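Local coordinates for EchA1_1 (PDB 3R9T), which is a probable enoyl-CoA hydratase of the crotonase family, thought to add water reversibly to the double bond of enoyl-CoA thioesters in fatty acid metabolism, at residues V37-G40 with V41-L45; L82-P85 with D86-E89. One frame throughout, in Å; residues are numbered along the deposited sequence.

Overall arrangement
After the antiparallel pair of strands 11-16 and 19-24, the chain enters helix 35-50, where interaction 1 joins two successive turns, V37-G40 and V41-L45. Strand 56-61 and helix 73-77 follow before interaction 2 folds the loop L82-E89 back on itself, ahead of strand 104-108. Both contacts are local, and interaction 1 is complete before interaction 2 begins; neither encloses the other. They meet in space, with centres about 10 Å apart: S38 OG probably hydrogen-bonds L82 O, and the side chains of D43 and H84 probably form a second bond. The loop is thereby fastened to the helix at two points, one of them at L82, which touches the bound benzoic acid.

Interaction 1 (V37-G40 with V41-L45); sequences VSIG and VGDAL
D43 and I39 run alongside each other on one flank of the helix, one turn apart. D43 CG lies beside the backbone N and opposite the carbonyl carbon (chi1 -67°), which turns the carboxylate back toward the preceding turn. D43 CB lies 3.3 Å from I39 O, and D43 CG lies 3.2 Å from the same I39 O. At the tip, D43 OD2 is 3.4 Å from I39 O, two acceptors with no bond between them, and 3.7 Å from I39 CG2, while D43 OD1 is hydrogen-bonded to H84 NE2 of the loop that follows helix 73-77. I39 O itself accepts the amide of D43 (D43 N to I39 O, 3.0 Å), with the donor tilted about 31° from the carbonyl plane. This is one of four successive i to i+4 bonds between V37-G40 and V41-L45; L45 N to V41 O carries the series on. The alpha-helix they build is the connection of the beta-alpha-beta unit of strand 19-24, helix 35-50 and strand 56-61 in a crotonase fold. The bond of V41 N to V37 O is the straightest of the four, at 168° at the hydrogen; that of A44 N to G40 O is the longest, at 3.3 Å, its donor above the carbonyl plane. V37 and V41 lie next to each other on the flank that faces the sheet. V41 CG2 lies beside its own backbone N, which turns it back toward the previous turn, 3.4 Å from V37 O and 4.0 Å from V37 CG1. Beyond them, V37 packs on I24 and V41 on I22, both of strand 19-24, and A44 reaches M20 and I22.

Interaction 2 (L82-P85 with D86-E89); sequences LYHP and DHPE
H84 and H87 form a T-shaped pair: the edge of H87 meets the face of H84, with the planes at 82° and centroids 4.9 Å apart. H87 CD2 stands over the centre of the H84 ring, 3.7 Å above its plane. The backbone beneath is a type I beta turn from H84 to H87, closed by H87 N to H84 O (3.0 Å). H84 CG lies anti to its own N (chi1 -170°), which places the ring over the turn, where H84 ND1 accepts the amide N of D86 at 3.1 Å. The H87 ring is also held through ND1, which donates to E89 OE2 on its syn side, nearly in the ring plane. A water bridges H84 N and H87 O. Beside the turn, P88 lies across Y83, its CB 4.0 Å from the ring centroid in a CH-pi contact offset toward the rim. W90 adds a further ring, stacked with H87 and nearly perpendicular to H84. The loop runs between helix 73-77 and strand 104-108 and lies against helix 35-50, where I39 touches both H84 and P85 and D43 is the polar partner of the other ring nitrogen of H84.

Interaction 1 (V37-G40 with V41-L45)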
loop_
_atom_site.group_PDB
_atom_site.type_symbol
_atom_site.label_atom_id
_atom_site.label_comp_id
_atom_site.label_asym_id
_atom_site.label_seq_id
_atom_site.Cartn_x
_atom_site.Cartn_y
_atom_site.Cartn_z
ATOM N N VAL B 37 -6.903 -30.950 -7.837
ATOM C CA VAL B 37 -6.111 -29.836 -8.349
ATOM C C VAL B 37 -5.062 -29.448 -7.301
ATOM O O VAL B 37 -3.892 -29.238 -7.621
ATOM C CB VAL B 37 -6.988 -28.616 -8.697
ATOM C CG1 VAL B 37 -6.116 -27.414 -9.129
ATOM C CG2 VAL B 37 -8.046 -28.965 -9.779
ATOM N N SER B 38 -5.475 -29.390 -6.039
ATOM C CA SER B 38 -4.553 -29.019 -4.973
ATOM C C SER B 38 -3.374 -29.973 -4.855
ATOM O O SER B 38 -2.260 -29.560 -4.555
ATOM C CB SER B 38 -5.283 -28.896 -3.631
ATOM O OG SER B 38 -6.324 -27.943 -3.725
ATOM N N ILE B 39 -3.621 -31.252 -5.100
ATOM C CA ILE B 39 -2.555 -32.248 -5.084
ATOM C C ILE B 39 -1.544 -31.992 -6.184
ATOM O O ILE B 39 -0.335 -31.987 -5.938
ATOM C CB ILE B 39 -3.134 -33.667 -5.215
ATOM C CG1 ILE B 39 -3.802 -34.061 -3.901
ATOM C CG2 ILE B 39 -2.047 -34.676 -5.569
ATOM C CD1 ILE B 39 -4.750 -35.260 -4.009
ATOM N N GLY B 40 -2.047 -31.772 -7.390
ATOM C CA GLY B 40 -1.198 -31.527 -8.544
ATOM C C GLY B 40 -0.364 -30.271 -8.410
ATOM O O GLY B 40 0.830 -30.267 -8.694
ATOM N N VAL B 41 -1.009 -29.193 -7.992
ATOM C CA VAL B 41 -0.342 -27.904 -7.879
ATOM C C VAL B 41 0.662 -27.899 -6.716
ATOM O O VAL B 41 1.831 -27.498 -6.869
ATOM C CB VAL B 41 -1.386 -26.768 -7.751
ATOM C CG1 VAL B 41 -0.700 -25.446 -7.336
ATOM C CG2 VAL B 41 -2.205 -26.609 -9.068
ATOM N N GLY B 42 0.205 -28.360 -5.557
ATOM C CA GLY B 42 1.020 -28.393 -4.360
ATOM C C GLY B 42 2.250 -29.267 -4.515
ATOM O O GLY B 42 3.346 -28.859 -4.167
ATOM N N ASP B 43 2.095 -30.474 -5.047
ATOM C CA ASP B 43 3.266 -31.337 -5.241
ATOM C C ASP B 43 4.280 -30.729 -6.233
ATOM O O ASP B 43 5.489 -30.805 -6.013
ATOM C CB ASP B 43 2.843 -32.744 -5.691
ATOM C CG ASP B 43 2.087 -33.518 -4.613
ATOM O OD1 ASP B 43 2.026 -33.083 -3.443
ATOM O OD2 ASP B 43 1.551 -34.593 -4.958
ATOM N N ALA B 44 3.780 -30.122 -7.310
ATOM C CA ALA B 44 4.631 -29.496 -8.336
ATOM C C ALA B 44 5.399 -28.311 -7.758
ATOM O O ALA B 44 6.593 -28.142 -8.010
ATOM C CB ALA B 44 3.791 -29.053 -9.533
ATOM N N LEU B 45 4.728 -27.487 -6.963
ATOM C CA LEU B 45 5.429 -26.405 -6.267
ATOM C C LEU B 45 6.527 -26.929 -5.350
ATOM O O LEU B 45 7.617 -26.357 -5.287
ATOM C CB LEU B 45 4.463 -25.588 -5.420
ATOM C CG LEU B 45 3.671 -24.456 -6.045
ATOM C CD1 LEU B 45 2.879 -23.773 -4.923
ATOM C CD2 LEU B 45 4.576 -23.447 -6.763
#

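Interaction 2 (L82-P85 with D86-E89)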
loop_
_atom_site.group_PDB
_atom_site.type_symbol
_atom_site.label_atom_id
_atom_site.label_comp_id
_atom_site.label_asym_id
_atom_site.label_seq_id
_atom_site.Cartn_x
_atom_site.Cartn_y
_atom_site.Cartn_z
ATOM N N LEU B 82 -11.034 -28.475 0.076
ATOM C CA LEU B 82 -10.548 -28.098 -1.248
ATOM C C LEU B 82 -9.045 -28.231 -1.333
ATOM O O LEU B 82 -8.484 -28.274 -2.427
ATOM C CB LEU B 82 -10.991 -26.676 -1.581
ATOM C CG LEU B 82 -12.526 -26.523 -1.609
ATOM C CD1 LEU B 82 -12.914 -25.129 -2.054
ATOM C CD2 LEU B 82 -13.210 -27.573 -2.493
ATOM N N TYR B 83 -8.410 -28.347 -0.173
ATOM C CA TYR B 83 -6.967 -28.280 -0.063
ATOM C C TYR B 83 -6.290 -29.611 -0.366
ATOM O O TYR B 83 -6.959 -30.616 -0.605
ATOM C CB TYR B 83 -6.574 -27.731 1.317
ATOM C CG TYR B 83 -7.030 -28.527 2.529
ATOM C CD1 TYR B 83 -6.429 -29.741 2.855
ATOM C CD2 TYR B 83 -8.020 -28.038 3.387
ATOM C CE1 TYR B 83 -6.822 -30.478 3.978
ATOM C CE2 TYR B 83 -8.424 -28.771 4.522
ATOM C CZ TYR B 83 -7.816 -29.992 4.808
ATOM O OH TYR B 83 -8.186 -30.733 5.923
ATOM N N HIS B 84 -4.960 -29.591 -0.417
ATOM C CA HIS B 84 -4.175 -30.816 -0.598
ATOM C C HIS B 84 -4.433 -31.660 0.639
ATOM O O HIS B 84 -4.146 -31.212 1.739
ATOM C CB HIS B 84 -2.688 -30.479 -0.686
ATOM C CG HIS B 84 -1.806 -31.616 -1.095
ATOM N ND1 HIS B 84 -1.858 -32.862 -0.506
ATOM C CD2 HIS B 84 -0.798 -31.673 -2.000
ATOM C CE1 HIS B 84 -0.949 -33.648 -1.057
ATOM N NE2 HIS B 84 -0.287 -32.949 -1.962
ATOM N N PRO B 85 -4.980 -32.877 0.468
ATOM C CA PRO B 85 -5.362 -33.608 1.689
ATOM C C PRO B 85 -4.232 -33.897 2.680
ATOM O O PRO B 85 -4.512 -34.066 3.864
ATOM C CB PRO B 85 -5.936 -34.940 1.173
ATOM C CG PRO B 85 -5.926 -34.888 -0.297
ATOM C CD PRO B 85 -5.297 -33.613 -0.769
ATOM N N ASP B 86 -2.991 -33.979 2.210
ATOM C CA ASP B 86 -1.848 -34.219 3.103
ATOM C C ASP B 86 -1.098 -32.977 3.561
ATOM O O ASP B 86 -0.166 -33.064 4.379
ATOM C CB ASP B 86 -0.895 -35.158 2.422
ATOM C CG ASP B 86 -1.512 -36.502 2.198
ATOM O OD1 ASP B 86 -2.466 -36.873 2.932
ATOM O OD2 ASP B 86 -1.044 -37.169 1.277
ATOM N N HIS B 87 -1.528 -31.827 3.048
ATOM C CA HIS B 87 -0.859 -30.564 3.305
ATOM C C HIS B 87 -1.884 -29.456 3.516
ATOM O O HIS B 87 -1.959 -28.506 2.727
ATOM C CB HIS B 87 0.074 -30.229 2.142
ATOM C CG HIS B 87 1.275 -31.117 2.067
ATOM N ND1 HIS B 87 2.280 -31.078 3.008
ATOM C CD2 HIS B 87 1.620 -32.082 1.183
ATOM C CE1 HIS B 87 3.200 -31.975 2.701
ATOM N NE2 HIS B 87 2.830 -32.589 1.591
ATOM N N PRO B 88 -2.679 -29.555 4.601
ATOM C CA PRO B 88 -3.642 -28.501 4.854
ATOM C C PRO B 88 -2.959 -27.138 5.021
ATOM O O PRO B 88 -3.567 -26.104 4.739
ATOM C CB PRO B 88 -4.299 -28.943 6.167
ATOM C CG PRO B 88 -3.306 -29.801 6.814
ATOM C CD PRO B 88 -2.678 -30.548 5.695
ATOM N N GLU B 89 -1.702 -27.156 5.464
ATOM C CA GLU B 89 -0.955 -25.935 5.747
ATOM C C GLU B 89 -0.681 -25.129 4.478
ATOM O O GLU B 89 -0.359 -23.945 4.576
ATOM C CB GLU B 89 0.359 -26.212 6.493
ATOM C CG GLU B 89 1.494 -26.808 5.655
ATOM C CD GLU B 89 1.343 -28.294 5.406
ATOM O OE1 GLU B 89 0.264 -28.844 5.709
ATOM O OE2 GLU B 89 2.308 -28.913 4.910
HETATM O O HOH W 1 -3.339 -27.530 0.503
#